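Local coordinates for protein NADP-dependent glyceraldehyde-3-phosphate dehydrogenase (Bacillus halodurans, PDB 3PRL) that probably catalyses the NADP-dependent, non-phosphorylating oxidation of glyceraldehyde 3-phosphate, as a member of the aldehyde dehydrogenase family, at residues Q9-N17 against A39-S47; I70-W80 against A170-G180. One frame throughout, in Å; residues are numbered along the deposited sequence.

Interaction 1: Q9-N17 against A39-S47; sequences QFNANILRN and ALGSIPALS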
loop_
_atom_site.group_PDB
_atom_site.type_symbol
_atom_site.label_atom_id
_atom_site.label_comp_id
_atom_site.label_asym_id
_atom_site.label_seq_id
_atom_site.Cartn_x
_atom_site.Cartn_y
_atom_site.Cartn_z
ATOM N N GLN D 9 -46.336 17.333 -9.401
ATOM C CA GLN D 9 -46.746 17.624 -7.999
ATOM C C GLN D 9 -45.559 17.680 -7.026
ATOM O O GLN D 9 -45.645 17.184 -5.900
ATOM C CB GLN D 9 -47.794 16.607 -7.529
ATOM C CG GLN D 9 -47.397 15.135 -7.682
ATOM C CD GLN D 9 -48.542 14.177 -7.373
ATOM O OE1 GLN D 9 -49.512 14.539 -6.703
ATOM N NE2 GLN D 9 -48.428 12.944 -7.860
ATOM N N PHE D 10 -44.452 18.283 -7.468
ATOM C CA PHE D 10 -43.282 18.457 -6.610
ATOM C C PHE D 10 -42.588 19.783 -6.892
ATOM O O PHE D 10 -41.634 19.868 -7.662
ATOM C CB PHE D 10 -42.314 17.261 -6.718
ATOM C CG PHE D 10 -41.093 17.363 -5.829
ATOM C CD1 PHE D 10 -41.188 17.846 -4.521
ATOM C CD2 PHE D 10 -39.852 16.942 -6.292
ATOM C CE1 PHE D 10 -40.064 17.932 -3.703
ATOM C CE2 PHE D 10 -38.718 17.013 -5.475
ATOM C CZ PHE D 10 -38.825 17.512 -4.177
ATOM N N ASN D 11 -43.115 20.826 -6.272
ATOM C CA ASN D 11 -42.472 22.116 -6.295
ATOM C C ASN D 11 -41.420 22.148 -5.196
ATOM O O ASN D 11 -41.714 22.427 -4.031
ATOM C CB ASN D 11 -43.522 23.215 -6.177
ATOM C CG ASN D 11 -44.434 23.259 -7.396
ATOM O OD1 ASN D 11 -43.956 23.372 -8.530
ATOM N ND2 ASN D 11 -45.738 23.148 -7.174
ATOM N N ALA D 12 -40.191 21.833 -5.602
ATOM C CA ALA D 12 -39.082 21.573 -4.699
ATOM C C ALA D 12 -38.350 22.835 -4.270
ATOM O O ALA D 12 -38.231 23.798 -5.038
ATOM C CB ALA D 12 -38.107 20.612 -5.351
ATOM N N ASN D 13 -37.864 22.813 -3.034
ATOM C CA ASN D 13 -36.986 23.851 -2.533
ATOM C C ASN D 13 -35.512 23.397 -2.546
ATOM O O ASN D 13 -35.213 22.196 -2.699
ATOM C CB ASN D 13 -37.438 24.306 -1.143
ATOM C CG ASN D 13 -38.491 25.440 -1.192
ATOM O OD1 ASN D 13 -39.094 25.727 -2.238
ATOM N ND2 ASN D 13 -38.706 26.082 -0.044
ATOM N N ILE D 14 -34.604 24.364 -2.424
ATOM C CA ILE D 14 -33.167 24.097 -2.369
ATOM C C ILE D 14 -32.654 24.228 -0.950
ATOM O O ILE D 14 -33.242 24.942 -0.140
ATOM C CB ILE D 14 -32.332 25.022 -3.328
ATOM C CG1 ILE D 14 -32.452 26.514 -2.961
ATOM C CG2 ILE D 14 -32.714 24.777 -4.788
ATOM C CD1 ILE D 14 -31.272 27.057 -2.150
ATOM N N LEU D 15 -31.554 23.528 -0.670
ATOM C CA LEU D 15 -30.898 23.575 0.622
ATOM C C LEU D 15 -29.754 24.570 0.626
ATOM O O LEU D 15 -28.819 24.467 -0.175
ATOM C CB LEU D 15 -30.346 22.191 0.986
ATOM C CG LEU D 15 -29.648 22.020 2.341
ATOM C CD1 LEU D 15 -30.613 22.185 3.517
ATOM C CD2 LEU D 15 -28.996 20.653 2.390
ATOM N N ARG D 16 -29.851 25.524 1.539
ATOM C CA ARG D 16 -28.753 26.398 1.903
ATOM C C ARG D 16 -28.678 26.487 3.432
ATOM O O ARG D 16 -29.694 26.720 4.090
ATOM C CB ARG D 16 -28.943 27.791 1.308
ATOM C CG ARG D 16 -27.754 28.714 1.566
ATOM C CD ARG D 16 -27.951 30.127 1.029
ATOM N NE ARG D 16 -29.130 30.764 1.617
ATOM C CZ ARG D 16 -30.243 31.041 0.953
ATOM N NH1 ARG D 16 -31.261 31.612 1.588
ATOM N NH2 ARG D 16 -30.340 30.756 -0.341
ATOM N N ASN D 17 -27.483 26.275 3.986
ATOM C CA ASN D 17 -27.210 26.449 5.424
ATOM C C ASN D 17 -28.168 25.723 6.387
ATOM O O ASN D 17 -28.498 26.233 7.459
ATOM C CB ASN D 17 -27.117 27.947 5.764
ATOM C CG ASN D 17 -26.013 28.658 4.988
ATOM O OD1 ASN D 17 -25.034 28.041 4.567
ATOM N ND2 ASN D 17 -26.161 29.965 4.811
ATOM N N ALA D 39 -46.575 17.641 -16.279
ATOM C CA ALA D 39 -45.819 18.362 -15.240
ATOM C C ALA D 39 -45.456 17.484 -14.052
ATOM O O ALA D 39 -46.217 16.602 -13.678
ATOM C CB ALA D 39 -46.590 19.580 -14.768
ATOM N N LEU D 40 -44.287 17.723 -13.466
ATOM C CA LEU D 40 -43.852 16.950 -12.296
ATOM C C LEU D 40 -43.630 17.853 -11.090
ATOM O O LEU D 40 -43.798 17.443 -9.943
ATOM C CB LEU D 40 -42.572 16.171 -12.610
ATOM C CG LEU D 40 -42.661 14.937 -13.517
ATOM C CD1 LEU D 40 -41.266 14.510 -13.972
ATOM C CD2 LEU D 40 -43.378 13.772 -12.838
ATOM N N GLY D 41 -43.236 19.085 -11.373
ATOM C CA GLY D 41 -42.977 20.072 -10.353
ATOM C C GLY D 41 -42.038 21.111 -10.919
ATOM O O GLY D 41 -41.930 21.269 -12.141
ATOM N N SER D 42 -41.360 21.818 -10.026
ATOM C CA SER D 42 -40.457 22.889 -10.407
ATOM C C SER D 42 -39.243 22.951 -9.477
ATOM O O SER D 42 -39.251 22.382 -8.376
ATOM C CB SER D 42 -41.201 24.224 -10.400
ATOM O OG SER D 42 -41.818 24.432 -9.147
ATOM N N ILE D 43 -38.199 23.634 -9.938
ATOM C CA ILE D 43 -37.036 23.947 -9.104
ATOM C C ILE D 43 -36.811 25.457 -9.099
ATOM O O ILE D 43 -37.223 26.142 -10.041
ATOM C CB ILE D 43 -35.751 23.209 -9.567
ATOM C CG1 ILE D 43 -35.355 23.639 -10.986
ATOM C CG2 ILE D 43 -35.937 21.699 -9.448
ATOM C CD1 ILE D 43 -33.982 23.204 -11.391
ATOM N N PRO D 44 -36.175 25.988 -8.036
ATOM C CA PRO D 44 -35.901 27.424 -8.024
ATOM C C PRO D 44 -34.756 27.774 -8.976
ATOM O O PRO D 44 -33.736 27.073 -9.007
ATOM C CB PRO D 44 -35.482 27.691 -6.571
ATOM C CG PRO D 44 -35.820 26.429 -5.803
ATOM C CD PRO D 44 -35.719 25.335 -6.798
ATOM N N ALA D 45 -34.932 28.836 -9.758
ATOM C CA ALA D 45 -33.850 29.386 -10.574
ATOM C C ALA D 45 -33.108 30.435 -9.756
ATOM O O ALA D 45 -33.644 31.504 -9.478
ATOM C CB ALA D 45 -34.397 29.986 -11.860
ATOM N N LEU D 46 -31.875 30.113 -9.365
ATOM C CA LEU D 46 -31.123 30.936 -8.410
ATOM C C LEU D 46 -30.328 32.042 -9.079
ATOM O O LEU D 46 -30.023 31.971 -10.276
ATOM C CB LEU D 46 -30.186 30.080 -7.539
ATOM C CG LEU D 46 -30.761 29.269 -6.365
ATOM C CD1 LEU D 46 -29.634 28.594 -5.567
ATOM C CD2 LEU D 46 -31.627 30.130 -5.433
ATOM N N SER D 47 -30.007 33.058 -8.276
ATOM C CA SER D 47 -29.275 34.255 -8.709
ATOM C C SER D 47 -27.779 34.166 -8.370
ATOM O O SER D 47 -27.342 33.222 -7.712
ATOM C CB SER D 47 -29.887 35.509 -8.060
ATOM O OG SER D 47 -29.806 35.457 -6.637
#
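Ile14 lies against Pro44 in the tightly packed part of this contact, its CG2 3.7 Å from CD of Pro44, with the two side chains crossing at a slant. Its CG1 sits between the backbone N and the carbonyl carbon (chi1 62°), which turns that branch toward Leu46, where CD1 of Ile14 meets CD1 of Leu46 tip to tip at 4.1 Å. Apolar residues suit this buried end; the proline ring adds bulk and also closes over Ala12 O, which lies 3.4 Å from CD of Pro44 and takes a hydrogen bond from Arg28. Phe10 and Gly41 are paired in the parallel strands 10-16 and 39-44, the first interrupted at Ala12 and Asn13, at the middle of a four-stranded mixed sheet flanked by strands 19-21 and 28-32. The two backbones are joined by hydrogen bonds from Ala12 N to Ser42 O (3.0 Å) and from Ser42 N to Phe10 O (3.1 Å). Gly41 CA also makes a CA-H...O contact with Phe10 O; a CB on Gly41 would run into that oxygen, and its backbone angles call for glycine as well. The small Ala12 places its methyl over one face of the Phe10 ring, toward its rim, and both residues rest on helix 192-204. Toward the chain start the backbones stay close, Leu40 O receiving Gln9 N and a weak bond from Phe10 N, but the polar Gln9 and Asn11 are exposed, as suits the solvent side. Asn11 OD1 accepts a very short bond from Ser42 OG, while Ser42 itself is buried and OG has a second, weak bond to Arg28.

Interaction 2: I70-W80 against A170-G180; sequences IHERVDLLYAW and AAKIAPALVTG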
loop_
_atom_site.group_PDB
_atom_site.type_symbol
_atom_site.label_atom_id
_atom_site.label_comp_id
_atom_site.label_asym_id
_atom_site.label_seq_id
_atom_site.Cartn_x
_atom_site.Cartn_y
_atom_site.Cartn_z
ATOM N N ILE D 70 -13.290 11.195 12.009
ATOM C CA ILE D 70 -13.623 10.485 10.762
ATOM C C ILE D 70 -14.788 9.486 10.921
ATOM O O ILE D 70 -15.680 9.422 10.059
ATOM C CB ILE D 70 -12.349 9.840 10.107
ATOM C CG1 ILE D 70 -12.709 8.880 8.957
ATOM C CG2 ILE D 70 -11.490 9.150 11.140
ATOM C CD1 ILE D 70 -12.833 9.559 7.576
ATOM N N HIS D 71 -14.810 8.736 12.021
ATOM C CA HIS D 71 -15.942 7.838 12.266
ATOM C C HIS D 71 -17.298 8.574 12.259
ATOM O O HIS D 71 -18.292 8.021 11.813
ATOM C CB HIS D 71 -15.752 6.929 13.498
ATOM C CG HIS D 71 -15.983 7.605 14.813
ATOM N ND1 HIS D 71 -17.243 7.840 15.319
ATOM C CD2 HIS D 71 -15.114 8.061 15.746
ATOM C CE1 HIS D 71 -17.142 8.436 16.491
ATOM N NE2 HIS D 71 -15.860 8.580 16.774
ATOM N N GLU D 72 -17.314 9.827 12.710
ATOM C CA GLU D 72 -18.533 10.645 12.691
ATOM C C GLU D 72 -18.911 11.060 11.268
ATOM O O GLU D 72 -20.098 11.220 10.956
ATOM C CB GLU D 72 -18.397 11.888 13.584
ATOM C CG GLU D 72 -18.376 11.598 15.103
ATOM C CD GLU D 72 -18.322 12.868 15.959
ATOM O OE1 GLU D 72 -18.833 13.925 15.516
ATOM O OE2 GLU D 72 -17.776 12.804 17.088
ATOM N N ARG D 73 -17.909 11.236 10.408
ATOM C CA ARG D 73 -18.197 11.530 9.008
ATOM C C ARG D 73 -18.769 10.305 8.285
ATOM O O ARG D 73 -19.678 10.452 7.461
ATOM C CB ARG D 73 -16.979 12.117 8.305
ATOM C CG ARG D 73 -16.572 13.486 8.865
ATOM C CD ARG D 73 -15.634 14.247 7.931
ATOM N NE ARG D 73 -14.332 13.595 7.810
ATOM C CZ ARG D 73 -13.182 14.080 8.266
ATOM N NH1 ARG D 73 -13.132 15.259 8.871
ATOM N NH2 ARG D 73 -12.073 13.379 8.103
ATOM N N VAL D 74 -18.284 9.100 8.616
ATOM C CA VAL D 74 -18.827 7.874 7.991
ATOM C C VAL D 74 -20.228 7.470 8.480
ATOM O O VAL D 74 -20.993 6.870 7.720
ATOM C CB VAL D 74 -17.880 6.632 8.093
ATOM C CG1 VAL D 74 -16.437 7.034 7.877
ATOM C CG2 VAL D 74 -18.061 5.915 9.415
ATOM N N ASP D 75 -20.551 7.773 9.739
ATOM C CA ASP D 75 -21.849 7.405 10.296
ATOM C C ASP D 75 -22.958 8.153 9.555
ATOM O O ASP D 75 -24.034 7.608 9.346
ATOM C CB ASP D 75 -21.934 7.695 11.797
ATOM C CG ASP D 75 -20.963 6.848 12.631
ATOM O OD1 ASP D 75 -20.871 5.611 12.415
ATOM O OD2 ASP D 75 -20.302 7.435 13.522
ATOM N N LEU D 76 -22.681 9.403 9.170
ATOM C CA LEU D 76 -23.616 10.206 8.370
ATOM C C LEU D 76 -23.867 9.566 7.009
ATOM O O LEU D 76 -24.987 9.596 6.497
ATOM C CB LEU D 76 -23.131 11.654 8.204
ATOM C CG LEU D 76 -24.002 12.599 7.334
ATOM C CD1 LEU D 76 -25.441 12.743 7.871
ATOM C CD2 LEU D 76 -23.356 13.976 7.125
ATOM N N LEU D 77 -22.827 8.988 6.431
ATOM C CA LEU D 77 -22.956 8.336 5.139
ATOM C C LEU D 77 -23.826 7.098 5.260
ATOM O O LEU D 77 -24.781 6.969 4.513
ATOM C CB LEU D 77 -21.584 8.023 4.517
ATOM C CG LEU D 77 -21.010 9.085 3.571
ATOM C CD1 LEU D 77 -20.797 10.442 4.244
ATOM C CD2 LEU D 77 -19.701 8.595 2.917
ATOM N N TYR D 78 -23.488 6.221 6.213
ATOM C CA TYR D 78 -24.274 5.035 6.535
ATOM C C TYR D 78 -25.750 5.411 6.671
ATOM O O TYR D 78 -26.609 4.799 6.052
ATOM C CB TYR D 78 -23.803 4.387 7.853
ATOM C CG TYR D 78 -22.412 3.767 7.853
ATOM C CD1 TYR D 78 -21.795 3.375 6.674
ATOM C CD2 TYR D 78 -21.738 3.529 9.052
ATOM C CE1 TYR D 78 -20.535 2.796 6.674
ATOM C CE2 TYR D 78 -20.474 2.948 9.066
ATOM C CZ TYR D 78 -19.876 2.586 7.870
ATOM O OH TYR D 78 -18.624 2.009 7.866
ATOM N N ALA D 79 -26.026 6.438 7.487
ATOM C CA ALA D 79 -27.407 6.906 7.751
ATOM C C ALA D 79 -28.120 7.365 6.488
ATOM O O ALA D 79 -29.295 7.062 6.279
ATOM C CB ALA D 79 -27.416 8.028 8.789
ATOM N N TRP D 80 -27.389 8.084 5.642
ATOM C CA TRP D 80 -27.923 8.566 4.377
ATOM C C TRP D 80 -28.257 7.378 3.483
ATOM O O TRP D 80 -29.323 7.336 2.892
ATOM C CB TRP D 80 -26.891 9.485 3.722
ATOM C CG TRP D 80 -27.234 10.049 2.383
ATOM C CD1 TRP D 80 -28.479 10.283 1.865
ATOM C CD2 TRP D 80 -26.300 10.503 1.401
ATOM N NE1 TRP D 80 -28.371 10.840 0.617
ATOM C CE2 TRP D 80 -27.045 10.988 0.308
ATOM C CE3 TRP D 80 -24.901 10.557 1.347
ATOM C CZ2 TRP D 80 -26.439 11.508 -0.838
ATOM C CZ3 TRP D 80 -24.301 11.062 0.214
ATOM C CH2 TRP D 80 -25.066 11.539 -0.861
ATOM N N ALA D 170 -24.482 11.274 -5.915
ATOM C CA ALA D 170 -23.875 10.670 -4.706
ATOM C C ALA D 170 -22.434 10.151 -4.870
ATOM O O ALA D 170 -21.649 10.157 -3.923
ATOM C CB ALA D 170 -24.740 9.571 -4.194
ATOM N N ALA D 171 -22.103 9.666 -6.061
ATOM C CA ALA D 171 -20.741 9.221 -6.365
ATOM C C ALA D 171 -19.717 10.353 -6.194
ATOM O O ALA D 171 -18.528 10.092 -6.087
ATOM C CB ALA D 171 -20.682 8.682 -7.768
ATOM N N LYS D 172 -20.191 11.599 -6.185
ATOM C CA LYS D 172 -19.342 12.794 -6.018
ATOM C C LYS D 172 -19.458 13.372 -4.630
ATOM O O LYS D 172 -18.452 13.738 -4.019
ATOM C CB LYS D 172 -19.725 13.877 -7.024
ATOM C CG LYS D 172 -19.471 13.487 -8.473
ATOM C CD LYS D 172 -20.122 14.488 -9.432
ATOM C CE LYS D 172 -19.838 14.132 -10.880
ATOM N NZ LYS D 172 -20.224 12.717 -11.143
ATOM N N ILE D 173 -20.692 13.462 -4.136
ATOM C CA ILE D 173 -20.951 14.007 -2.808
ATOM C C ILE D 173 -20.363 13.132 -1.690
ATOM O O ILE D 173 -19.694 13.664 -0.810
ATOM C CB ILE D 173 -22.457 14.288 -2.558
ATOM C CG1 ILE D 173 -23.048 15.153 -3.679
ATOM C CG2 ILE D 173 -22.664 14.998 -1.201
ATOM C CD1 ILE D 173 -24.584 15.180 -3.674
ATOM N N ALA D 174 -20.570 11.812 -1.733
ATOM C CA ALA D 174 -20.097 10.926 -0.639
ATOM C C ALA D 174 -18.596 10.987 -0.392
ATOM O O ALA D 174 -18.200 11.186 0.754
ATOM C CB ALA D 174 -20.543 9.468 -0.838
ATOM N N PRO D 175 -17.756 10.783 -1.448
ATOM C CA PRO D 175 -16.318 10.807 -1.137
ATOM C C PRO D 175 -15.869 12.162 -0.648
ATOM O O PRO D 175 -14.956 12.249 0.175
ATOM C CB PRO D 175 -15.628 10.484 -2.474
ATOM C CG PRO D 175 -16.749 10.465 -3.555
ATOM C CD PRO D 175 -18.039 10.250 -2.806
ATOM N N ALA D 176 -16.501 13.210 -1.168
ATOM C CA ALA D 176 -16.196 14.587 -0.777
ATOM C C ALA D 176 -16.434 14.873 0.706
ATOM O O ALA D 176 -15.549 15.403 1.393
ATOM C CB ALA D 176 -16.960 15.588 -1.672
ATOM N N LEU D 177 -17.608 14.506 1.214
ATOM C CA LEU D 177 -17.953 14.829 2.603
ATOM C C LEU D 177 -17.206 13.953 3.584
ATOM O O LEU D 177 -16.784 14.422 4.650
ATOM C CB LEU D 177 -19.446 14.651 2.862
ATOM C CG LEU D 177 -20.491 15.306 1.944
ATOM C CD1 LEU D 177 -21.864 14.838 2.386
ATOM C CD2 LEU D 177 -20.411 16.817 1.940
ATOM N N VAL D 178 -17.058 12.675 3.245
ATOM C CA VAL D 178 -16.424 11.754 4.186
ATOM C C VAL D 178 -14.935 12.038 4.373
ATOM O O VAL D 178 -14.354 11.667 5.406
ATOM C CB VAL D 178 -16.667 10.274 3.841
ATOM C CG1 VAL D 178 -15.772 9.827 2.695
ATOM C CG2 VAL D 178 -16.430 9.434 5.076
ATOM N N THR D 179 -14.320 12.709 3.400
ATOM C CA THR D 179 -12.893 13.063 3.533
ATOM C C THR D 179 -12.751 14.468 4.085
ATOM O O THR D 179 -11.635 14.988 4.209
ATOM C CB THR D 179 -12.106 12.956 2.214
ATOM O OG1 THR D 179 -12.589 13.923 1.277
ATOM C CG2 THR D 179 -12.201 11.547 1.620
ATOM N N GLY D 180 -13.884 15.088 4.401
ATOM C CA GLY D 180 -13.865 16.320 5.169
ATOM C C GLY D 180 -13.986 17.597 4.375
ATOM O O GLY D 180 -13.740 18.681 4.905
#
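Two helices running nearly antiparallel, 70-80 and 170-178, pack at an axis separation of 9.6 Å and an angle of 156°, in a knobs-into-holes manner at Val178. This branched side chain is the knob, set among Ile70, Arg73, Val74 and Leu77; its CG2 meets CG1 of Val74 at 3.7 Å, and its CB meets CD2 of Leu77 at 3.6 Å, with the leucine crossing it at about a right angle. One turn earlier Ala174 is small enough to admit the same leucine methyl. Trp80, with CG anti to the backbone N (chi1 178°), brings CH2 to 3.9 Å from CB of Ala170, and its NE1 bonds to Met198 O.

At the other end the helix finishes in a Schellman motif at Gly180, whose positive phi suits glycine. Arg73 bends its chain to give NE to Val178 O (3.1 Å), approaching from above the carbonyl plane, and lays one guanidinium face, near its rim, over Gly180 CA; NH1 goes to Lys66 O. A leucine at Arg73 would probably leave the carbonyls of Val178 and Lys66 without this donor and remove the group packed over Gly180.

Helix 167-178 is the crossover between the parallel strands 144-159 and 182-186, a beta-alpha-beta unit. Helix 103-124 touches both Leu77 and Val178, helix 192-204 adjoins Trp80 and Ile173, and helix 466-472 reaches Val178.

How the interactions relate
Interaction 1 and interaction 2 do not touch: their centres are 24 Å apart and their nearest atoms about 9 Å. Helix 192-204 bridges them, meeting Phe10 through Leu193 and Ala12 through Ile196, and meeting Trp80 through Ala201 and Ile173 through Met198. Both lie near the NADP site, which holds no cofactor in this chain. The side chain of Ile43 in interaction 1 is about 4 Å from that of Thr189 and about 5 Å from that of Lys186, whereas Ile173 in interaction 2 is about 7 Å from Ser160 and 10 Å from Lys186, again between side chains. Lys172 NZ is hydrogen-bonded to Leu168 O and Thr238 OG1, and makes a long, weak ion pair with Glu259, the predicted active-site residue.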